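Local coordinates for protein ribonucleoside-diphosphate reductase (Pseudomonas aeruginosa, PDB 5IM3) that probably converts ribonucleoside diphosphates into the deoxyribonucleotides needed for DNA synthesis, and binds dATP as an allosteric nucleotide, at residues Phe429-Val432 with Val433-Ala437; Phe464-Leu467 with Arg468-Thr471; Ser583-Cys587 with Thr588-Leu592; Val409-Leu412 with Gly413-Ile416; Leu552-Leu555 with Phe556-His560. All coordinates share one frame; numbering follows the deposited sequence.

Contact 1. Residues Phe429-Val432 with Val433-Ala437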
loop_
_atom_site.group_PDB
_atom_site.type_symbol
_atom_site.label_atom_id
_atom_site.label_comp_id
_atom_site.label_asym_id
_atom_site.label_seq_id
_atom_site.Cartn_x
_atom_site.Cartn_y
_atom_site.Cartn_z
ATOM N N PHE A 429 -35.572 -12.131 -3.418
ATOM C CA PHE A 429 -36.543 -11.724 -4.422
ATOM C C PHE A 429 -35.922 -10.793 -5.463
ATOM O O PHE A 429 -36.226 -10.888 -6.653
ATOM C CB PHE A 429 -37.740 -11.076 -3.738
ATOM C CG PHE A 429 -38.505 -12.023 -2.859
ATOM C CD1 PHE A 429 -39.030 -13.184 -3.381
ATOM C CD2 PHE A 429 -38.684 -11.764 -1.516
ATOM C CE1 PHE A 429 -39.725 -14.066 -2.588
ATOM C CE2 PHE A 429 -39.381 -12.645 -0.714
ATOM C CZ PHE A 429 -39.903 -13.796 -1.251
ATOM N N LEU A 430 -35.038 -9.891 -5.034
ATOM C CA LEU A 430 -34.359 -9.041 -6.004
ATOM C C LEU A 430 -33.534 -9.862 -6.977
ATOM O O LEU A 430 -33.357 -9.469 -8.130
ATOM C CB LEU A 430 -33.477 -8.018 -5.293
ATOM C CG LEU A 430 -34.271 -6.987 -4.498
ATOM C CD1 LEU A 430 -33.326 -6.077 -3.729
ATOM C CD2 LEU A 430 -35.166 -6.173 -5.422
ATOM N N LYS A 431 -33.045 -11.019 -6.535
ATOM C CA LYS A 431 -32.352 -11.913 -7.448
ATOM C C LYS A 431 -33.288 -12.414 -8.541
ATOM O O LYS A 431 -32.875 -12.593 -9.688
ATOM C CB LYS A 431 -31.748 -13.082 -6.675
ATOM C CG LYS A 431 -31.102 -14.127 -7.568
ATOM C CD LYS A 431 -29.793 -13.617 -8.157
ATOM C CE LYS A 431 -28.696 -13.614 -7.107
ATOM N NZ LYS A 431 -27.367 -13.418 -7.728
ATOM N N VAL A 432 -34.550 -12.671 -8.189
ATOM C CA VAL A 432 -35.533 -13.050 -9.199
ATOM C C VAL A 432 -35.764 -11.894 -10.169
ATOM O O VAL A 432 -35.860 -12.091 -11.379
ATOM C CB VAL A 432 -36.844 -13.495 -8.528
ATOM C CG1 VAL A 432 -37.885 -13.874 -9.574
ATOM C CG2 VAL A 432 -36.583 -14.671 -7.576
ATOM N N VAL A 433 -35.861 -10.671 -9.647
ATOM C CA VAL A 433 -35.966 -9.489 -10.503
ATOM C C VAL A 433 -34.773 -9.423 -11.442
ATOM O O VAL A 433 -34.914 -9.251 -12.656
ATOM C CB VAL A 433 -36.067 -8.214 -9.644
ATOM C CG1 VAL A 433 -35.969 -6.969 -10.521
ATOM C CG2 VAL A 433 -37.351 -8.214 -8.838
ATOM N N ASN A 434 -33.573 -9.549 -10.871
ATOM C CA ASN A 434 -32.346 -9.443 -11.647
ATOM C C ASN A 434 -32.349 -10.404 -12.828
ATOM O O ASN A 434 -31.992 -10.026 -13.948
ATOM C CB ASN A 434 -31.154 -9.718 -10.730
ATOM C CG ASN A 434 -29.835 -9.635 -11.450
ATOM O OD1 ASN A 434 -29.213 -8.575 -11.511
ATOM N ND2 ASN A 434 -29.393 -10.757 -12.000
ATOM N N ASP A 435 -32.762 -11.655 -12.598
ATOM C CA ASP A 435 -32.751 -12.648 -13.662
ATOM C C ASP A 435 -33.910 -12.473 -14.630
ATOM O O ASP A 435 -33.830 -12.960 -15.761
ATOM C CB ASP A 435 -32.772 -14.054 -13.065
ATOM C CG ASP A 435 -31.504 -14.374 -12.292
ATOM O OD1 ASP A 435 -31.007 -13.486 -11.566
ATOM O OD2 ASP A 435 -31.000 -15.510 -12.414
ATOM N N THR A 436 -34.975 -11.788 -14.215
ATOM C CA THR A 436 -36.036 -11.434 -15.150
ATOM C C THR A 436 -35.564 -10.358 -16.118
ATOM O O THR A 436 -35.846 -10.425 -17.318
ATOM C CB THR A 436 -37.269 -10.972 -14.374
ATOM O OG1 THR A 436 -37.784 -12.070 -13.612
ATOM C CG2 THR A 436 -38.351 -10.447 -15.313
ATOM N N ALA A 437 -34.828 -9.364 -15.618
ATOM C CA ALA A 437 -34.279 -8.337 -16.495
ATOM C C ALA A 437 -33.341 -8.945 -17.535
ATOM O O ALA A 437 -33.344 -8.532 -18.702
ATOM C CB ALA A 437 -33.567 -7.278 -15.659
#

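Contact 2. Residues Phe464-Leu467 with Arg468-Thr471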
loop_
_atom_site.group_PDB
_atom_site.type_symbol
_atom_site.label_atom_id
_atom_site.label_comp_id
_atom_site.label_asym_id
_atom_site.label_seq_id
_atom_site.Cartn_x
_atom_site.Cartn_y
_atom_site.Cartn_z
ATOM N N PHE A 464 -28.342 -4.268 0.963
ATOM C CA PHE A 464 -28.773 -3.578 -0.254
ATOM C C PHE A 464 -27.650 -2.732 -0.843
ATOM O O PHE A 464 -27.454 -2.710 -2.061
ATOM C CB PHE A 464 -29.990 -2.706 0.065
ATOM C CG PHE A 464 -30.646 -2.075 -1.136
ATOM C CD1 PHE A 464 -31.509 -2.805 -1.938
ATOM C CD2 PHE A 464 -30.441 -0.733 -1.430
ATOM C CE1 PHE A 464 -32.135 -2.218 -3.029
ATOM C CE2 PHE A 464 -31.062 -0.142 -2.520
ATOM C CZ PHE A 464 -31.911 -0.888 -3.319
ATOM N N LEU A 465 -26.903 -2.025 0.009
ATOM C CA LEU A 465 -25.859 -1.131 -0.478
ATOM C C LEU A 465 -24.762 -1.872 -1.229
ATOM O O LEU A 465 -24.043 -1.248 -2.015
ATOM C CB LEU A 465 -25.236 -0.352 0.685
ATOM C CG LEU A 465 -26.181 0.456 1.574
ATOM C CD1 LEU A 465 -25.394 1.173 2.655
ATOM C CD2 LEU A 465 -26.986 1.449 0.770
ATOM N N GLU A 466 -24.617 -3.177 -1.013
ATOM C CA GLU A 466 -23.492 -3.927 -1.555
ATOM C C GLU A 466 -23.871 -4.781 -2.754
ATOM O O GLU A 466 -23.031 -5.538 -3.251
ATOM C CB GLU A 466 -22.877 -4.816 -0.474
ATOM C CG GLU A 466 -22.451 -4.071 0.773
ATOM C CD GLU A 466 -21.436 -4.849 1.588
ATOM O OE1 GLU A 466 -20.793 -4.247 2.474
ATOM O OE2 GLU A 466 -21.269 -6.061 1.332
ATOM N N LEU A 467 -25.108 -4.668 -3.239
ATOM C CA LEU A 467 -25.581 -5.551 -4.300
ATOM C C LEU A 467 -24.765 -5.442 -5.583
ATOM O O LEU A 467 -24.791 -6.376 -6.389
ATOM C CB LEU A 467 -27.052 -5.257 -4.599
ATOM C CG LEU A 467 -28.071 -5.744 -3.565
ATOM C CD1 LEU A 467 -29.460 -5.205 -3.880
ATOM C CD2 LEU A 467 -28.093 -7.267 -3.513
ATOM N N ARG A 468 -24.042 -4.341 -5.799
ATOM C CA ARG A 468 -23.321 -4.135 -7.051
ATOM C C ARG A 468 -21.805 -4.234 -6.895
ATOM O O ARG A 468 -21.067 -3.811 -7.790
ATOM C CB ARG A 468 -23.708 -2.787 -7.660
ATOM C CG ARG A 468 -25.178 -2.698 -8.080
ATOM C CD ARG A 468 -25.500 -3.635 -9.238
ATOM N NE ARG A 468 -24.714 -3.317 -10.428
ATOM C CZ ARG A 468 -25.146 -2.589 -11.454
ATOM N NH1 ARG A 468 -26.381 -2.098 -11.467
ATOM N NH2 ARG A 468 -24.341 -2.359 -12.481
ATOM N N LYS A 469 -21.321 -4.795 -5.787
ATOM C CA LYS A 469 -19.894 -5.069 -5.662
ATOM C C LYS A 469 -19.464 -6.099 -6.699
ATOM O O LYS A 469 -20.213 -7.020 -7.032
ATOM C CB LYS A 469 -19.563 -5.575 -4.256
ATOM C CG LYS A 469 -19.433 -4.489 -3.198
ATOM C CD LYS A 469 -18.793 -5.044 -1.928
ATOM C CE LYS A 469 -18.366 -3.931 -0.983
ATOM N NZ LYS A 469 -17.643 -4.429 0.229
ATOM N N ASN A 470 -18.242 -5.940 -7.213
ATOM C CA ASN A 470 -17.743 -6.863 -8.228
ATOM C C ASN A 470 -17.404 -8.224 -7.629
ATOM O O ASN A 470 -17.578 -9.257 -8.286
ATOM C CB ASN A 470 -16.512 -6.273 -8.914
ATOM C CG ASN A 470 -16.717 -4.837 -9.345
ATOM O OD1 ASN A 470 -15.966 -3.945 -8.942
ATOM N ND2 ASN A 470 -17.735 -4.602 -10.166
ATOM N N THR A 471 -16.913 -8.248 -6.394
ATOM C CA THR A 471 -16.485 -9.474 -5.737
ATOM C C THR A 471 -17.424 -9.819 -4.587
ATOM O O THR A 471 -18.333 -9.057 -4.240
ATOM C CB THR A 471 -15.048 -9.332 -5.224
ATOM O OG1 THR A 471 -14.985 -8.264 -4.268
ATOM C CG2 THR A 471 -14.097 -9.038 -6.379
HETATM O O HOH W 1 -23.622 -1.725 -4.470
#

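Contact 3. Residues Ser583-Cys587 with Thr588-Leu592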
loop_
_atom_site.group_PDB
_atom_site.type_symbol
_atom_site.label_atom_id
_atom_site.label_comp_id
_atom_site.label_asym_id
_atom_site.label_seq_id
_atom_site.Cartn_x
_atom_site.Cartn_y
_atom_site.Cartn_z
ATOM N N SER A 583 -41.316 5.833 -4.807
ATOM C CA SER A 583 -39.944 5.845 -5.297
ATOM C C SER A 583 -39.905 6.749 -6.522
ATOM O O SER A 583 -40.914 7.344 -6.915
ATOM C CB SER A 583 -39.449 4.439 -5.633
ATOM O OG SER A 583 -39.979 3.977 -6.865
ATOM N N SER A 584 -38.727 6.853 -7.120
ATOM C CA SER A 584 -38.582 7.472 -8.423
ATOM C C SER A 584 -38.466 6.360 -9.468
ATOM O O SER A 584 -38.784 5.199 -9.192
ATOM C CB SER A 584 -37.388 8.428 -8.402
ATOM O OG SER A 584 -37.353 9.210 -9.580
ATOM N N ASN A 585 -38.013 6.695 -10.667
ATOM C CA ASN A 585 -38.009 5.742 -11.763
ATOM C C ASN A 585 -36.582 5.293 -12.068
ATOM O O ASN A 585 -35.637 5.578 -11.319
ATOM C CB ASN A 585 -38.684 6.349 -12.993
ATOM C CG ASN A 585 -37.865 7.463 -13.613
ATOM O OD1 ASN A 585 -37.374 8.351 -12.916
ATOM N ND2 ASN A 585 -37.700 7.411 -14.932
ATOM N N LEU A 586 -36.435 4.576 -13.182
ATOM C CA LEU A 586 -35.129 4.076 -13.595
ATOM C C LEU A 586 -34.099 5.198 -13.707
ATOM O O LEU A 586 -32.919 4.999 -13.392
ATOM C CB LEU A 586 -35.264 3.337 -14.928
ATOM C CG LEU A 586 -33.975 2.812 -15.567
ATOM C CD1 LEU A 586 -33.267 1.812 -14.656
ATOM C CD2 LEU A 586 -34.277 2.179 -16.916
ATOM N N CYS A 587 -34.522 6.381 -14.154
ATOM C CA CYS A 587 -33.606 7.481 -14.435
ATOM C C CYS A 587 -33.693 8.612 -13.415
ATOM O O CYS A 587 -32.982 9.611 -13.559
ATOM C CB CYS A 587 -33.866 8.012 -15.849
ATOM S SG CYS A 587 -33.655 6.745 -17.129
ATOM N N THR A 588 -34.552 8.484 -12.402
ATOM C CA THR A 588 -34.555 9.332 -11.205
ATOM C C THR A 588 -35.002 10.766 -11.483
ATOM O O THR A 588 -34.516 11.696 -10.843
ATOM C CB THR A 588 -33.182 9.342 -10.515
ATOM O OG1 THR A 588 -32.265 10.161 -11.251
ATOM C CG2 THR A 588 -32.634 7.925 -10.392
ATOM N N GLU A 589 -35.943 10.970 -12.410
ATOM C CA GLU A 589 -36.532 12.285 -12.629
ATOM C C GLU A 589 -38.048 12.298 -12.477
ATOM O O GLU A 589 -38.655 13.370 -12.584
ATOM C CB GLU A 589 -36.159 12.824 -14.021
ATOM C CG GLU A 589 -37.031 12.334 -15.189
ATOM C CD GLU A 589 -36.754 10.899 -15.581
ATOM O OE1 GLU A 589 -35.964 10.224 -14.888
ATOM O OE2 GLU A 589 -37.325 10.449 -16.595
ATOM N N ILE A 590 -38.673 11.151 -12.227
ATOM C CA ILE A 590 -40.125 11.027 -12.174
ATOM C C ILE A 590 -40.549 10.811 -10.728
ATOM O O ILE A 590 -39.908 10.055 -9.990
ATOM C CB ILE A 590 -40.605 9.869 -13.071
ATOM C CG1 ILE A 590 -40.130 10.087 -14.512
ATOM C CG2 ILE A 590 -42.115 9.728 -13.011
ATOM C CD1 ILE A 590 -40.649 11.366 -15.158
ATOM N N THR A 591 -41.644 11.477 -10.324
ATOM C CA THR A 591 -42.167 11.370 -8.957
ATOM C C THR A 591 -43.692 11.268 -9.055
ATOM O O THR A 591 -44.412 12.259 -8.922
ATOM C CB THR A 591 -41.733 12.549 -8.083
ATOM O OG1 THR A 591 -42.148 13.780 -8.687
ATOM C CG2 THR A 591 -40.224 12.564 -7.900
ATOM N N LEU A 592 -44.176 10.048 -9.282
ATOM C CA LEU A 592 -45.597 9.772 -9.440
ATOM C C LEU A 592 -46.050 8.736 -8.417
ATOM O O LEU A 592 -45.263 7.900 -7.965
ATOM C CB LEU A 592 -45.901 9.269 -10.856
ATOM C CG LEU A 592 -45.555 10.213 -12.010
ATOM C CD1 LEU A 592 -45.754 9.507 -13.344
ATOM C CD2 LEU A 592 -46.392 11.482 -11.948
#

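Contact 4. Residues Val409-Leu412 with Gly413-Ile416. With DTP (2'-deoxyadenosine 5'-triphosphate), chain G.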
loop_
_atom_site.group_PDB
_atom_site.type_symbol
_atom_site.label_atom_id
_atom_site.label_comp_id
_atom_site.label_asym_id
_atom_site.label_seq_id
_atom_site.Cartn_x
_atom_site.Cartn_y
_atom_site.Cartn_z
ATOM N N VAL A 409 -41.602 -4.797 1.588
ATOM C CA VAL A 409 -41.364 -6.227 1.770
ATOM C C VAL A 409 -40.512 -6.444 3.017
ATOM O O VAL A 409 -39.453 -5.827 3.174
ATOM C CB VAL A 409 -40.700 -6.822 0.518
ATOM C CG1 VAL A 409 -40.352 -8.289 0.722
ATOM C CG2 VAL A 409 -41.618 -6.659 -0.687
ATOM N N ARG A 410 -40.963 -7.342 3.893
ATOM C CA ARG A 410 -40.363 -7.497 5.215
ATOM C C ARG A 410 -38.940 -8.041 5.124
ATOM O O ARG A 410 -38.582 -8.780 4.204
ATOM C CB ARG A 410 -41.225 -8.409 6.086
ATOM C CG ARG A 410 -41.389 -9.826 5.569
ATOM C CD ARG A 410 -42.428 -10.582 6.387
ATOM N NE ARG A 410 -43.752 -9.978 6.266
ATOM C CZ ARG A 410 -44.873 -10.511 6.739
ATOM N NH1 ARG A 410 -44.847 -11.672 7.381
ATOM N NH2 ARG A 410 -46.025 -9.882 6.566
ATOM N N ALA A 411 -38.130 -7.678 6.117
ATOM C CA ALA A 411 -36.689 -7.849 6.055
ATOM C C ALA A 411 -36.252 -9.153 6.720
ATOM O O ALA A 411 -37.054 -9.899 7.285
ATOM C CB ALA A 411 -35.995 -6.656 6.711
ATOM N N LEU A 412 -34.948 -9.422 6.649
ATOM C CA LEU A 412 -34.369 -10.582 7.313
ATOM C C LEU A 412 -34.795 -10.622 8.772
ATOM O O LEU A 412 -34.761 -9.606 9.471
ATOM C CB LEU A 412 -32.840 -10.541 7.212
ATOM C CG LEU A 412 -32.084 -11.655 7.947
ATOM C CD1 LEU A 412 -32.316 -13.006 7.280
ATOM C CD2 LEU A 412 -30.597 -11.342 8.032
ATOM N N GLY A 413 -35.205 -11.808 9.224
ATOM C CA GLY A 413 -35.579 -12.024 10.604
ATOM C C GLY A 413 -37.043 -11.810 10.916
ATOM O O GLY A 413 -37.464 -12.096 12.042
ATOM N N SER A 414 -37.832 -11.320 9.963
ATOM C CA SER A 414 -39.250 -11.095 10.196
ATOM C C SER A 414 -40.000 -12.422 10.269
ATOM O O SER A 414 -39.645 -13.399 9.604
ATOM C CB SER A 414 -39.850 -10.237 9.084
ATOM O OG SER A 414 -39.056 -9.096 8.826
ATOM N N TYR A 415 -41.050 -12.449 11.084
ATOM C CA TYR A 415 -41.887 -13.636 11.183
ATOM C C TYR A 415 -42.731 -13.811 9.925
ATOM O O TYR A 415 -43.095 -12.844 9.246
ATOM C CB TYR A 415 -42.794 -13.547 12.410
ATOM C CG TYR A 415 -43.636 -14.781 12.647
ATOM C CD1 TYR A 415 -43.096 -15.911 13.249
ATOM C CD2 TYR A 415 -44.974 -14.815 12.279
ATOM C CE1 TYR A 415 -43.865 -17.041 13.473
ATOM C CE2 TYR A 415 -45.752 -15.940 12.502
ATOM C CZ TYR A 415 -45.190 -17.050 13.096
ATOM O OH TYR A 415 -45.956 -18.171 13.316
ATOM N N ILE A 416 -43.032 -15.070 9.614
ATOM C CA ILE A 416 -43.908 -15.433 8.505
ATOM C C ILE A 416 -44.908 -16.452 9.030
ATOM O O ILE A 416 -44.537 -17.600 9.302
ATOM C CB ILE A 416 -43.134 -16.005 7.310
ATOM C CG1 ILE A 416 -42.176 -14.957 6.745
ATOM C CG2 ILE A 416 -44.106 -16.482 6.227
ATOM C CD1 ILE A 416 -41.288 -15.491 5.644
HETATM P PG DTP G . -49.026 -12.396 7.029
HETATM O O1G DTP G . -47.895 -13.082 7.718
HETATM O O2G DTP G . -50.084 -11.860 7.995
HETATM O O3G DTP G . -48.553 -11.231 6.161
HETATM P PB DTP G . -49.846 -13.376 4.447
HETATM O O1B DTP G . -49.866 -11.984 3.961
HETATM O O2B DTP G . -51.081 -14.137 3.966
HETATM O O3B DTP G . -49.793 -13.379 6.039
HETATM P PA DTP G . -47.684 -13.748 2.674
HETATM O O1A DTP G . -48.314 -12.531 2.194
HETATM O O2A DTP G . -47.815 -14.802 1.599
HETATM O O3A DTP G . -48.549 -14.150 3.941
HETATM O "O5'" DTP G . -46.164 -13.471 2.991
HETATM C "C5'" DTP G . -45.733 -12.303 3.721
HETATM C "C4'" DTP G . -44.250 -12.104 3.529
HETATM O "O4'" DTP G . -43.561 -13.344 3.801
HETATM C "C3'" DTP G . -43.818 -11.660 2.130
HETATM O "O3'" DTP G . -42.785 -10.679 2.217
HETATM C "C2'" DTP G . -43.293 -12.943 1.499
HETATM C "C1'" DTP G . -42.763 -13.721 2.690
HETATM N N9 DTP G . -42.857 -15.166 2.542
HETATM C C8 DTP G . -43.975 -15.929 2.749
HETATM N N7 DTP G . -43.810 -17.203 2.489
HETATM C C5 DTP G . -42.483 -17.288 2.094
HETATM C C6 DTP G . -41.680 -18.373 1.697
HETATM N N6 DTP G . -42.116 -19.633 1.629
HETATM N N1 DTP G . -40.393 -18.116 1.378
HETATM C C2 DTP G . -39.949 -16.858 1.456
HETATM N N3 DTP G . -40.612 -15.755 1.813
HETATM C C4 DTP G . -41.884 -16.040 2.123
#

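Contact 5. Residues Leu552-Leu555 with Phe556-His560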
loop_
_atom_site.group_PDB
_atom_site.type_symbol
_atom_site.label_atom_id
_atom_site.label_comp_id
_atom_site.label_asym_id
_atom_site.label_seq_id
_atom_site.Cartn_x
_atom_site.Cartn_y
_atom_site.Cartn_z
ATOM N N LEU A 552 -21.989 6.372 0.642
ATOM C CA LEU A 552 -21.166 7.121 -0.305
ATOM C C LEU A 552 -20.010 6.284 -0.836
ATOM O O LEU A 552 -19.629 6.432 -2.002
ATOM C CB LEU A 552 -20.645 8.403 0.344
ATOM C CG LEU A 552 -21.725 9.376 0.827
ATOM C CD1 LEU A 552 -21.081 10.620 1.422
ATOM C CD2 LEU A 552 -22.693 9.751 -0.296
ATOM N N SER A 553 -19.453 5.391 -0.017
ATOM C CA SER A 553 -18.353 4.558 -0.490
ATOM C C SER A 553 -18.832 3.547 -1.524
ATOM O O SER A 553 -18.108 3.242 -2.479
ATOM C CB SER A 553 -17.678 3.852 0.688
ATOM O OG SER A 553 -18.551 2.921 1.292
ATOM N N MET A 554 -20.050 3.016 -1.358
ATOM C CA MET A 554 -20.602 2.115 -2.367
ATOM C C MET A 554 -20.938 2.866 -3.649
ATOM O O MET A 554 -20.683 2.368 -4.751
ATOM C CB MET A 554 -21.844 1.406 -1.827
ATOM C CG MET A 554 -21.558 0.334 -0.785
ATOM S SD MET A 554 -20.514 -0.998 -1.406
ATOM C CE MET A 554 -18.905 -0.482 -0.786
ATOM N N LEU A 555 -21.521 4.060 -3.528
ATOM C CA LEU A 555 -21.748 4.885 -4.708
ATOM C C LEU A 555 -20.438 5.159 -5.440
ATOM O O LEU A 555 -20.395 5.154 -6.676
ATOM C CB LEU A 555 -22.432 6.194 -4.303
ATOM C CG LEU A 555 -22.757 7.193 -5.419
ATOM C CD1 LEU A 555 -23.788 6.622 -6.379
ATOM C CD2 LEU A 555 -23.251 8.507 -4.835
ATOM N N PHE A 556 -19.350 5.372 -4.693
ATOM C CA PHE A 556 -18.056 5.627 -5.323
ATOM C C PHE A 556 -17.470 4.358 -5.929
ATOM O O PHE A 556 -16.955 4.381 -7.053
ATOM C CB PHE A 556 -17.086 6.221 -4.303
ATOM C CG PHE A 556 -15.655 6.262 -4.777
ATOM C CD1 PHE A 556 -15.264 7.143 -5.773
ATOM C CD2 PHE A 556 -14.702 5.423 -4.222
ATOM C CE1 PHE A 556 -13.948 7.182 -6.211
ATOM C CE2 PHE A 556 -13.388 5.458 -4.653
ATOM C CZ PHE A 556 -13.010 6.338 -5.649
ATOM N N GLU A 557 -17.532 3.243 -5.196
ATOM C CA GLU A 557 -16.871 2.016 -5.633
ATOM C C GLU A 557 -17.675 1.269 -6.689
ATOM O O GLU A 557 -17.093 0.678 -7.605
ATOM C CB GLU A 557 -16.619 1.100 -4.437
ATOM C CG GLU A 557 -15.615 1.640 -3.439
ATOM C CD GLU A 557 -15.349 0.668 -2.303
ATOM O OE1 GLU A 557 -15.575 -0.547 -2.491
ATOM O OE2 GLU A 557 -14.918 1.123 -1.223
ATOM N N THR A 558 -19.005 1.262 -6.573
ATOM C CA THR A 558 -19.850 0.483 -7.468
ATOM C C THR A 558 -20.780 1.324 -8.331
ATOM O O THR A 558 -21.367 0.783 -9.276
ATOM C CB THR A 558 -20.704 -0.514 -6.666
ATOM O OG1 THR A 558 -21.779 0.180 -6.020
ATOM C CG2 THR A 558 -19.864 -1.228 -5.611
ATOM N N GLY A 559 -20.933 2.616 -8.048
ATOM C CA GLY A 559 -21.898 3.440 -8.747
ATOM C C GLY A 559 -23.312 3.344 -8.218
ATOM O O GLY A 559 -24.209 4.004 -8.764
ATOM N N HIS A 560 -23.541 2.553 -7.175
ATOM C CA HIS A 560 -24.881 2.281 -6.681
ATOM C C HIS A 560 -24.798 2.041 -5.182
ATOM O O HIS A 560 -23.733 1.680 -4.668
ATOM C CB HIS A 560 -25.496 1.063 -7.384
ATOM C CG HIS A 560 -25.578 1.205 -8.872
ATOM N ND1 HIS A 560 -24.539 0.858 -9.710
ATOM C CD2 HIS A 560 -26.571 1.662 -9.670
ATOM C CE1 HIS A 560 -24.892 1.095 -10.962
ATOM N NE2 HIS A 560 -26.120 1.583 -10.964
#

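Contact 1. Residues Phe429-Val432 with Val433-Ala437
D435 stands one turn beyond K431 on α-helix 427-440, which carries F429 of a dATP pocket and meets its copy in the second subunit. With D435 CG anti to the carbonyl carbon (chi1 -66°), the chain leans back toward K431: D435 CB passes 3.7 Å and D435 CG 3.4 Å from K431 O. D435 OD1 comes within 2.8 Å of K431 O, two acceptors with no bond between them, with K431 CD beside it at 3.6 Å. It takes a nearly straight bond from N434 ND2 (3.2 Å), arriving from above the carboxylate plane; N434 OD1 accepts from D480 N, positioning the amide. The tip OD2 faces D435 OD2 of the second subunit, a like-charged pair that may favour a shared proton. K431 NZ, 5.3 Å from D435 OD1, bonds instead to the carbonyls of D474 and R477. Threonine suits 436 because its hydroxyl folds back: T436 OG1 donates to V432 O (2.9 Å), on the face opposite to T436 N, and bonds to Y386 OH of the second subunit.

Contact 2. Residues Phe464-Leu467 with Arg468-Thr471
E466 OE1 is approached by two lysines, K550 of helix 544-558, which makes the stronger salt bridge with it, and K469, whose NZ stands 3.9 Å from E466 OE1 in a long salt bridge. The backbone between E466 and K469 is a type I β turn that takes the chain off the end of helix 461-465, and it brings these two residues to the same side. Their chains are both extended beyond CG and run side by side, pointing the same way; the opposite charges suit the pair, although the contact is long. The turn is closed by K469 N donating to E466 O at 3.1 Å; the N-H points almost straight at the oxygen (172°), although the donor lies well above the carbonyl plane. L467, the second residue of the turn, puts its branched end into the core, against V427 and L430 of helix 427-440 and against T483 of strand 482-487. R468 packs along N482 and H560. Bends at chi2 and chi3 keep R468 CD 4.0 Å from L467 O before R468 NH1 bonds to M481 O. A water accepts from R468 N at 3.0 Å and also lies close to L465 O. The lysine stem lies along the turn carbonyl: K469 CB is 3.6 Å and K469 CG 3.7 Å from E466 O.

Contact 3. Residues Ser583-Cys587 with Thr588-Leu592
N585 turns its amide oxygen onto the backbone N-H groups of T588, E589 and I590. E589 N donates to N585 OD1 at 3.0 Å in the carbonyl plane, while I590 N reaches the same oxygen at 3.2 Å from well above that plane. T588 N adds a weak, strongly bent bond. N585 CG lies between the backbone N and the carbonyl carbon (chi1 69°), which holds the amide over the bend. N585 ND2 gives only weak bonds to E589 OE1 and OE2; N585 OD1 and E589 OE1, 3.1 Å apart, are both acceptors. Asparagine thus supplies acceptor and donor in one short group. S584 OG donates to I590 O (2.7 Å), and S583 OG to S584 O (2.9 Å). N585 O bonds to Y453 OH, C587 O to S875 OG, T588 O to T902 OG1 and T591 N to Q872 OE1. N585 packs on C373 and I590 on C602, its disulfide partner. Position and sequence are consistent with the finger loop inside the ten-stranded α/β barrel of ribonucleotide reductases.

Contact 4. Residues Val409-Leu412 with Gly413-Ile416
R410 lies flat beneath a sugar: C5' of the bound dATP stands 3.6 Å above its guanidinium plane, over the centre, while Y415 O lies at the edge. Around that edge R410 NH2 donates to O3G of dATP at 2.9 Å, and R410 NH1 makes weak bonds to O1G of dATP and, at 2.8 Å, to Y415 O. With NE salt-bridged to D380, the arginine, a flat group with donors all round, serves protein and nucleotide together. I416 adds an apolar contact, I416 CD1 lying 3.5 Å from N9 of the adenine. Beyond R410 in the chain lies a type II β turn, A411 to S414, at whose third residue, G413 (phi 91°), a CB would be jammed against L412 O; glycine therefore suits it. S414 OG (2.7 Å) and S414 N (3.1 Å) both donate to A411 O, from the same face; S414 OG also bonds to S505 OG. K397 and V440 of the second subunit complete this dATP pocket, as in the specificity site at the dimer interface of class I reductases.

Contact 5. Residues Leu552-Leu555 with Phe556-His560
F556 turns the edge of its ring toward S553 O, while the ring packs on L888 of helix 885-897 and on A908 of strand 906-909. The second flat group, the imidazole of H560, meets the W562 ring with the planes about 40° apart, and H560 ND1 donates to T558 O at 3.2 Å from above the carbonyl plane. Near the C-terminal part of helix 544-558, T558 forms an ST turn: T558 OG1 accepts from H560 N (3.2 Å). The same hydroxyl, T558 OG1, donates to M554 O at 2.8 Å, so one small side chain links M554 O to H560 N, two residues beyond T558. T558 N also donates to M554 O, at 2.7 Å, from the opposite face of that carbonyl. OG1 can do both because chi1 (76°) sets it between the backbone N and the carbonyl carbon. G559 follows with a positive phi of 83°, where a CB would press on the carbonyl before it; G559 N makes a weak bond to L555 O at 2.9 Å. On the flank away from F556, M554 bends at chi2 and chi3 across the E557 side chain, which brings M554 CE to 3.7 Å from E557 OE1.

Overall arrangement
From the N terminus the order is contact 4, then 1, 2, 5 and 3, all in series: each closes its own short turn or helical segment before the next opens, and none nests or crosses. Contact 4 follows strand 401-405, and contact 1 continues the chain on helix 427-440, beside the second subunit; both border the same dATP pocket. Beyond strand 450-455, contact 2 leads into strand 482-487 and touches two others. It meets contact 1 through L430 CD1 and L467 CD1, 4.0 Å apart, and contact 5 through K469 CE and M554 CE, 3.5 Å apart. Contact 5 precedes strand 562-565. Contact 3, before strand 600-608, touches none of the others.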